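Local atomic coordinates of segregation and condensation protein A (PDB entry 6IVH), a protein that probably serves as the kleisin subunit of an archaeal Smc-based condensin, its N-terminal domain being the part described here, and so helps organise and segregate chromosomes. Residues V24-E36 / R100-D112. Numbering follows the deposited sequence.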
ATOM      1  N   VAL A  24       2.271   3.296  10.989  1.00 53.48           N
ATOM      2  CA  VAL A  24       3.516   2.964  10.311  1.00 55.45           C
ATOM      3  C   VAL A  24       4.505   4.097  10.550  1.00 58.67           C
ATOM      4  O   VAL A  24       4.126   5.239  10.817  1.00 64.36           O
ATOM      5  CB  VAL A  24       3.325   2.727   8.794  1.00 55.05           C
ATOM      6  CG1 VAL A  24       2.168   1.776   8.537  1.00 53.50           C
ATOM      7  CG2 VAL A  24       3.105   4.042   8.069  1.00 48.95           C
ATOM      8  N   ASP A  25       5.790   3.765  10.464  1.00 60.09           N
ATOM      9  CA  ASP A  25       6.825   4.784  10.555  1.00 59.79           C
ATOM     10  C   ASP A  25       7.169   5.275   9.157  1.00 61.94           C
ATOM     11  O   ASP A  25       7.633   4.478   8.331  1.00 59.96           O
ATOM     12  CB  ASP A  25       8.066   4.245  11.241  1.00 58.37           C
ATOM     13  CG  ASP A  25       9.150   5.296  11.380  1.00 67.40           C
ATOM     14  OD1 ASP A  25       8.814   6.497  11.329  1.00 73.84           O
ATOM     15  OD2 ASP A  25      10.333   4.944  11.556  1.00 67.54           O
ATOM     16  N   PRO A  26       6.961   6.559   8.850  1.00 59.31           N
ATOM     17  CA  PRO A  26       7.192   7.032   7.475  1.00 59.13           C
ATOM     18  C   PRO A  26       8.616   6.842   6.991  1.00 63.98           C
ATOM     19  O   PRO A  26       8.838   6.759   5.776  1.00 64.98           O
ATOM     20  CB  PRO A  26       6.821   8.519   7.552  1.00 58.37           C
ATOM     21  CG  PRO A  26       5.960   8.646   8.761  1.00 54.27           C
ATOM     22  CD  PRO A  26       6.440   7.619   9.728  1.00 49.95           C
ATOM     23  N   TRP A  27       9.592   6.767   7.896  1.00 66.23           N
ATOM     24  CA  TRP A  27      10.978   6.629   7.470  1.00 72.16           C
ATOM     25  C   TRP A  27      11.425   5.176   7.343  1.00 69.66           C
ATOM     26  O   TRP A  27      12.294   4.884   6.512  1.00 69.40           O
ATOM     27  CB  TRP A  27      11.910   7.387   8.423  1.00 75.88           C
ATOM     28  CG  TRP A  27      11.724   8.889   8.399  1.00 76.05           C
ATOM     29  CD1 TRP A  27      11.274   9.672   9.423  1.00 77.25           C
ATOM     30  CD2 TRP A  27      11.980   9.778   7.301  1.00 76.32           C
ATOM     31  NE1 TRP A  27      11.237  10.988   9.035  1.00 76.62           N
ATOM     32  CE2 TRP A  27      11.664  11.082   7.737  1.00 77.26           C
ATOM     33  CE3 TRP A  27      12.444   9.599   5.993  1.00 78.71           C
ATOM     34  CZ2 TRP A  27      11.797  12.199   6.913  1.00 82.20           C
ATOM     35  CZ3 TRP A  27      12.574  10.713   5.176  1.00 83.00           C
ATOM     36  CH2 TRP A  27      12.252  11.994   5.641  1.00 83.00           C
ATOM     37  N   ASN A  28      10.865   4.248   8.126  1.00 65.49           N
ATOM     38  CA  ASN A  28      11.122   2.821   7.906  1.00 68.78           C
ATOM     39  C   ASN A  28       9.784   2.071   7.853  1.00 69.77           C
ATOM     40  O   ASN A  28       9.187   1.679   8.857  1.00 69.85           O
ATOM     41  CB  ASN A  28      12.137   2.246   8.944  1.00 69.06           C
ATOM     42  CG  ASN A  28      11.532   1.889  10.303  1.00 84.57           C
ATOM     43  OD1 ASN A  28      10.573   2.495  10.768  1.00 78.70           O
ATOM     44  ND2 ASN A  28      12.129   0.896  10.956  1.00 90.25           N
ATOM     45  N   ILE A  29       9.289   1.884   6.637  1.00 69.15           N
ATOM     46  CA  ILE A  29       8.057   1.141   6.408  1.00 65.39           C
ATOM     47  C   ILE A  29       8.415  -0.307   6.112  1.00 62.21           C
ATOM     48  O   ILE A  29       9.292  -0.581   5.284  1.00 69.80           O
ATOM     49  CB  ILE A  29       7.247   1.752   5.251  1.00 63.22           C
ATOM     50  CG1 ILE A  29       7.017   3.248   5.473  1.00 62.73           C
ATOM     51  CG2 ILE A  29       5.924   1.021   5.089  1.00 61.23           C
ATOM     52  CD1 ILE A  29       6.172   3.886   4.394  1.00 57.35           C
ATOM     53  N   ASP A  30       7.745  -1.237   6.786  1.00 62.31           N
ATOM     54  CA  ASP A  30       7.898  -2.659   6.499  1.00 57.70           C
ATOM     55  C   ASP A  30       6.809  -3.057   5.509  1.00 53.60           C
ATOM     56  O   ASP A  30       5.628  -3.116   5.868  1.00 56.03           O
ATOM     57  CB  ASP A  30       7.814  -3.483   7.783  1.00 56.21           C
ATOM     58  CG  ASP A  30       8.311  -4.911   7.598  1.00 58.10           C
ATOM     59  OD1 ASP A  30       8.261  -5.425   6.461  1.00 53.69           O
ATOM     60  OD2 ASP A  30       8.753  -5.519   8.597  1.00 61.40           O
ATOM     61  N   ILE A  31       7.205  -3.334   4.262  1.00 49.23           N
ATOM     62  CA  ILE A  31       6.226  -3.588   3.205  1.00 48.64           C
ATOM     63  C   ILE A  31       5.420  -4.848   3.497  1.00 52.41           C
ATOM     64  O   ILE A  31       4.269  -4.973   3.060  1.00 50.10           O
ATOM     65  CB  ILE A  31       6.925  -3.665   1.831  1.00 48.59           C
ATOM     66  CG1 ILE A  31       5.897  -3.658   0.699  1.00 45.03           C
ATOM     67  CG2 ILE A  31       7.789  -4.907   1.732  1.00 48.85           C
ATOM     68  CD1 ILE A  31       5.034  -2.422   0.672  1.00 49.65           C
ATOM     69  N   VAL A  32       5.997  -5.794   4.240  1.00 50.86           N
ATOM     70  CA  VAL A  32       5.250  -6.982   4.639  1.00 46.68           C
ATOM     71  C   VAL A  32       4.217  -6.624   5.698  1.00 48.88           C
ATOM     72  O   VAL A  32       3.054  -7.039   5.625  1.00 52.40           O
ATOM     73  CB  VAL A  32       6.212  -8.078   5.132  1.00 55.47           C
ATOM     74  CG1 VAL A  32       5.436  -9.292   5.621  1.00 52.57           C
ATOM     75  CG2 VAL A  32       7.182  -8.470   4.026  1.00 51.56           C
ATOM     76  N   ASP A  33       4.621  -5.835   6.695  1.00 52.64           N
ATOM     77  CA  ASP A  33       3.685  -5.422   7.733  1.00 51.40           C
ATOM     78  C   ASP A  33       2.714  -4.365   7.223  1.00 49.81           C
ATOM     79  O   ASP A  33       1.575  -4.293   7.697  1.00 47.35           O
ATOM     80  CB  ASP A  33       4.450  -4.902   8.950  1.00 58.19           C
ATOM     81  CG  ASP A  33       5.412  -5.930   9.514  1.00 66.66           C
ATOM     82  OD1 ASP A  33       5.212  -7.138   9.261  1.00 65.90           O
ATOM     83  OD2 ASP A  33       6.368  -5.530  10.214  1.00 67.97           O
ATOM     84  N   LEU A  34       3.141  -3.543   6.259  1.00 52.48           N
ATOM     85  CA  LEU A  34       2.272  -2.499   5.726  1.00 42.08           C
ATOM     86  C   LEU A  34       1.138  -3.079   4.891  1.00 41.60           C
ATOM     87  O   LEU A  34       0.044  -2.503   4.853  1.00 42.45           O
ATOM     88  CB  LEU A  34       3.094  -1.511   4.894  1.00 40.09           C
ATOM     89  CG  LEU A  34       2.437  -0.262   4.288  1.00 36.53           C
ATOM     90  CD1 LEU A  34       1.782  -0.537   2.935  1.00 29.35           C
ATOM     91  CD2 LEU A  34       1.437   0.346   5.258  1.00 35.67           C
ATOM     92  N   THR A  35       1.377  -4.206   4.217  1.00 41.24           N
ATOM     93  CA  THR A  35       0.393  -4.735   3.278  1.00 42.29           C
ATOM     94  C   THR A  35      -0.905  -5.112   3.984  1.00 35.14           C
ATOM     95  O   THR A  35      -1.997  -4.742   3.536  1.00 36.80           O
ATOM     96  CB  THR A  35       0.974  -5.937   2.534  1.00 43.32           C
ATOM     97  OG1 THR A  35       2.150  -5.528   1.824  1.00 43.73           O
ATOM     98  CG2 THR A  35      -0.042  -6.489   1.544  1.00 39.05           C
ATOM     99  N   GLU A  36      -0.810  -5.840   5.098  1.00 35.61           N
ATOM    100  CA  GLU A  36      -2.030  -6.257   5.781  1.00 44.82           C
ATOM    101  C   GLU A  36      -2.694  -5.095   6.511  1.00 48.85           C
ATOM    102  O   GLU A  36      -3.921  -5.075   6.644  1.00 45.02           O
ATOM    103  CB  GLU A  36      -1.739  -7.409   6.748  1.00 48.72           C
ATOM    104  CG  GLU A  36      -2.991  -8.106   7.296  1.00 64.35           C
ATOM    105  CD  GLU A  36      -3.857  -8.736   6.210  1.00 65.84           C
ATOM    106  OE1 GLU A  36      -3.332  -9.018   5.112  1.00 67.97           O
ATOM    107  OE2 GLU A  36      -5.061  -8.955   6.463  1.00 56.80           O
ATOM    108  N   ARG A 100      14.997  -4.327  -8.294  1.00 83.78           N
ATOM    109  CA  ARG A 100      15.649  -4.283  -6.988  1.00 82.34           C
ATOM    110  C   ARG A 100      14.569  -4.418  -5.923  1.00 88.16           C
ATOM    111  O   ARG A 100      13.862  -3.457  -5.611  1.00 94.69           O
ATOM    112  CB  ARG A 100      16.437  -2.989  -6.821  1.00 79.24           C
ATOM    113  CG  ARG A 100      17.639  -3.102  -5.896  1.00 76.88           C
ATOM    114  CD  ARG A 100      18.478  -1.839  -5.945  1.00 82.78           C
ATOM    115  NE  ARG A 100      18.808  -1.488  -7.320  1.00 80.89           N
ATOM    116  CZ  ARG A 100      19.915  -1.870  -7.945  1.00 75.89           C
ATOM    117  NH1 ARG A 100      20.813  -2.615  -7.317  1.00 81.71           N
ATOM    118  NH2 ARG A 100      20.123  -1.510  -9.199  1.00 68.46           N
ATOM    119  N   VAL A 101      14.425  -5.619  -5.371  1.00 81.93           N
ATOM    120  CA  VAL A 101      13.366  -5.899  -4.407  1.00 72.98           C
ATOM    121  C   VAL A 101      13.807  -5.420  -3.030  1.00 69.95           C
ATOM    122  O   VAL A 101      14.779  -5.932  -2.464  1.00 72.09           O
ATOM    123  CB  VAL A 101      13.012  -7.392  -4.388  1.00 73.93           C
ATOM    124  CG1 VAL A 101      12.190  -7.725  -3.155  1.00 68.43           C
ATOM    125  CG2 VAL A 101      12.244  -7.765  -5.645  1.00 75.69           C
ATOM    126  N   GLU A 102      13.094  -4.433  -2.490  1.00 75.49           N
ATOM    127  CA  GLU A 102      13.370  -3.879  -1.175  1.00 72.69           C
ATOM    128  C   GLU A 102      12.312  -4.355  -0.187  1.00 67.67           C
ATOM    129  O   GLU A 102      11.152  -4.573  -0.550  1.00 65.39           O
ATOM    130  CB  GLU A 102      13.394  -2.342  -1.219  1.00 76.75           C
ATOM    131  CG  GLU A 102      14.012  -1.742  -2.488  1.00 84.21           C
ATOM    132  CD  GLU A 102      15.452  -1.291  -2.303  1.00 87.74           C
ATOM    133  OE1 GLU A 102      15.863  -0.331  -2.985  1.00 96.34           O
ATOM    134  OE2 GLU A 102      16.175  -1.912  -1.498  1.00 82.93           O
ATOM    135  N   ARG A 103      12.720  -4.509   1.072  1.00 65.05           N
ATOM    136  CA  ARG A 103      11.777  -4.802   2.143  1.00 60.93           C
ATOM    137  C   ARG A 103      11.352  -3.562   2.919  1.00 60.83           C
ATOM    138  O   ARG A 103      10.192  -3.472   3.332  1.00 64.29           O
ATOM    139  CB  ARG A 103      12.369  -5.833   3.113  1.00 53.47           C
ATOM    140  CG  ARG A 103      11.644  -5.908   4.451  1.00 56.94           C
ATOM    141  CD  ARG A 103      11.252  -7.321   4.821  1.00 60.18           C
ATOM    142  NE  ARG A 103      10.278  -7.317   5.907  1.00 52.76           N
ATOM    143  CZ  ARG A 103       9.966  -8.381   6.636  1.00 51.54           C
ATOM    144  NH1 ARG A 103      10.559  -9.542   6.397  1.00 54.24           N
ATOM    145  NH2 ARG A 103       9.067  -8.282   7.605  1.00 51.80           N
ATOM    146  N   TYR A 104      12.248  -2.597   3.102  1.00 57.39           N
ATOM    147  CA  TYR A 104      11.954  -1.382   3.849  1.00 55.43           C
ATOM    148  C   TYR A 104      11.963  -0.182   2.910  1.00 57.81           C
ATOM    149  O   TYR A 104      12.887  -0.019   2.108  1.00 62.69           O
ATOM    150  CB  TYR A 104      12.957  -1.189   4.988  1.00 53.92           C
ATOM    151  CG  TYR A 104      12.889  -2.282   6.032  1.00 54.28           C
ATOM    152  CD1 TYR A 104      12.030  -2.180   7.121  1.00 58.48           C
ATOM    153  CD2 TYR A 104      13.674  -3.422   5.924  1.00 57.67           C
ATOM    154  CE1 TYR A 104      11.962  -3.182   8.074  1.00 58.02           C
ATOM    155  CE2 TYR A 104      13.613  -4.428   6.871  1.00 64.55           C
ATOM    156  CZ  TYR A 104      12.754  -4.304   7.943  1.00 63.86           C
ATOM    157  OH  TYR A 104      12.694  -5.304   8.886  1.00 65.90           O
ATOM    158  N   TYR A 105      10.927   0.651   3.015  1.00 58.19           N
ATOM    159  CA  TYR A 105      10.763   1.829   2.176  1.00 59.05           C
ATOM    160  C   TYR A 105      10.561   3.064   3.043  1.00 64.05           C
ATOM    161  O   TYR A 105      10.166   2.978   4.208  1.00 62.10           O
ATOM    162  CB  TYR A 105       9.558   1.700   1.228  1.00 53.18           C
ATOM    163  CG  TYR A 105       9.735   0.737   0.078  1.00 57.49           C
ATOM    164  CD1 TYR A 105       9.904   1.201  -1.220  1.00 54.27           C
ATOM    165  CD2 TYR A 105       9.715  -0.634   0.287  1.00 60.36           C
ATOM    166  CE1 TYR A 105      10.057   0.326  -2.275  1.00 54.77           C
ATOM    167  CE2 TYR A 105       9.869  -1.517  -0.763  1.00 61.20           C
ATOM    168  CZ  TYR A 105      10.038  -1.033  -2.040  1.00 56.74           C
ATOM    169  OH  TYR A 105      10.191  -1.914  -3.085  1.00 77.60           O
ATOM    170  N   THR A 106      10.836   4.221   2.452  1.00 62.32           N
ATOM    171  CA  THR A 106      10.329   5.473   2.986  1.00 63.77           C
ATOM    172  C   THR A 106       8.972   5.765   2.352  1.00 62.74           C
ATOM    173  O   THR A 106       8.572   5.139   1.368  1.00 61.11           O
ATOM    174  CB  THR A 106      11.310   6.620   2.734  1.00 62.82           C
ATOM    175  OG1 THR A 106      11.508   6.787   1.325  1.00 59.93           O
ATOM    176  CG2 THR A 106      12.646   6.333   3.403  1.00 67.86           C
ATOM    177  N   PHE A 107       8.252   6.726   2.933  1.00 60.00           N
ATOM    178  CA  PHE A 107       6.893   6.981   2.467  1.00 60.76           C
ATOM    179  C   PHE A 107       6.883   7.538   1.049  1.00 64.12           C
ATOM    180  O   PHE A 107       6.070   7.115   0.220  1.00 61.41           O
ATOM    181  CB  PHE A 107       6.169   7.926   3.422  1.00 61.95           C
ATOM    182  CG  PHE A 107       4.699   8.044   3.146  1.00 61.26           C
ATOM    183  CD1 PHE A 107       4.168   9.210   2.621  1.00 62.00           C
ATOM    184  CD2 PHE A 107       3.850   6.976   3.390  1.00 55.42           C
ATOM    185  CE1 PHE A 107       2.815   9.314   2.361  1.00 61.20           C
ATOM    186  CE2 PHE A 107       2.498   7.073   3.129  1.00 49.62           C
ATOM    187  CZ  PHE A 107       1.979   8.244   2.616  1.00 53.75           C
ATOM    188  N   ASP A 108       7.778   8.483   0.747  1.00 68.54           N
ATOM    189  CA  ASP A 108       7.845   9.013  -0.610  1.00 63.43           C
ATOM    190  C   ASP A 108       8.321   7.959  -1.601  1.00 58.50           C
ATOM    191  O   ASP A 108       7.864   7.942  -2.749  1.00 60.40           O
ATOM    192  CB  ASP A 108       8.757  10.241  -0.657  1.00 65.29           C
ATOM    193  CG  ASP A 108       8.236  11.390   0.187  1.00 75.50           C
ATOM    194  OD1 ASP A 108       7.247  12.033  -0.225  1.00 81.59           O
ATOM    195  OD2 ASP A 108       8.818  11.653   1.260  1.00 90.66           O
ATOM    196  N   ASP A 109       9.229   7.073  -1.181  1.00 59.90           N
ATOM    197  CA  ASP A 109       9.691   6.012  -2.072  1.00 64.79           C
ATOM    198  C   ASP A 109       8.580   5.011  -2.365  1.00 63.26           C
ATOM    199  O   ASP A 109       8.399   4.596  -3.516  1.00 62.23           O
ATOM    200  CB  ASP A 109      10.906   5.305  -1.470  1.00 64.92           C
ATOM    201  CG  ASP A 109      12.200   6.057  -1.716  1.00 71.60           C
ATOM    202  OD1 ASP A 109      12.349   6.645  -2.808  1.00 66.86           O
ATOM    203  OD2 ASP A 109      13.071   6.055  -0.819  1.00 79.95           O
ATOM    204  N   LEU A 110       7.827   4.608  -1.335  1.00 64.48           N
ATOM    205  CA  LEU A 110       6.716   3.684  -1.547  1.00 58.61           C
ATOM    206  C   LEU A 110       5.635   4.326  -2.409  1.00 58.35           C
ATOM    207  O   LEU A 110       5.050   3.667  -3.277  1.00 58.26           O
ATOM    208  CB  LEU A 110       6.147   3.234  -0.198  1.00 57.52           C
ATOM    209  CG  LEU A 110       5.427   1.884  -0.078  1.00 58.85           C
ATOM    210  CD1 LEU A 110       5.222   1.526   1.380  1.00 63.49           C
ATOM    211  CD2 LEU A 110       4.089   1.872  -0.787  1.00 51.37           C
ATOM    212  N   LEU A 111       5.364   5.615  -2.185  1.00 58.52           N
ATOM    213  CA  LEU A 111       4.402   6.342  -3.007  1.00 58.21           C
ATOM    214  C   LEU A 111       4.792   6.297  -4.480  1.00 62.30           C
ATOM    215  O   LEU A 111       3.945   6.057  -5.348  1.00 63.30           O
ATOM    216  CB  LEU A 111       4.299   7.788  -2.513  1.00 58.16           C
ATOM    217  CG  LEU A 111       3.152   8.200  -1.589  1.00 60.25           C
ATOM    218  CD1 LEU A 111       1.871   8.464  -2.341  1.00 53.41           C
ATOM    219  CD2 LEU A 111       2.916   7.135  -0.534  1.00 57.27           C
ATOM    220  N   ASP A 112       6.076   6.516  -4.781  1.00 59.15           N
ATOM    221  CA  ASP A 112       6.541   6.438  -6.163  1.00 59.76           C
ATOM    222  C   ASP A 112       6.514   5.004  -6.676  1.00 60.23           C
ATOM    223  O   ASP A 112       6.112   4.755  -7.818  1.00 59.19           O
ATOM    224  CB  ASP A 112       7.949   7.022  -6.282  1.00 62.86           C
ATOM    225  CG  ASP A 112       7.947   8.533  -6.437  1.00 70.76           C
ATOM    226  OD1 ASP A 112       7.985   9.242  -5.407  1.00 66.95           O
ATOM    227  OD2 ASP A 112       7.908   9.013  -7.590  1.00 69.77           O
TER
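Arg-103 grips the carboxylate of Asp-30 side-on in a salt bridge, Arg-103 NE donating to Asp-30 OD1 (2.8 Å) and NH2 to OD2 (3.0 Å), both on the syn side, although the two planes are turned 52° apart. Asp-30 is also the N-cap of helix 31-47: with CG anti to the backbone N (chi1 -165°), its OD1 accepts from Val-32 N as well, from the face opposite Arg-103 NE. Aspartate suits this place, being short enough to cap the helix and anionic, so able to pair with arginine; these bonds, to both oxygens, limit rotation of the carboxylate. Val-32, compact and apolar, lays CG2 over the centre of one guanidinium face and leaves the edge to the carboxylate.

Alongside, Ile-29 and Tyr-105 form a hydrogen-bonded antiparallel pair, Ile-29 N to Tyr-105 O at 2.8 Å and Tyr-105 N to Ile-29 O at 3.1 Å. Ile-31 N, just past the strand, donates to Arg-103 O (3.1 Å).

On the ribbon face carrying Ile-29 and Tyr-105, Ile-29 CD1 meets the edge of the Phe-107 ring, and its CG2 touches Leu-110 CD1 at 3.8 Å, which Ile-31 CD1 also meets.

This two-stranded ribbon thus joins the starts of helices 31-47 and 107-120; Ile-31 and Tyr-105 rest on helix 54-72, while Pro-26 and Phe-107 pack against helix 11-20.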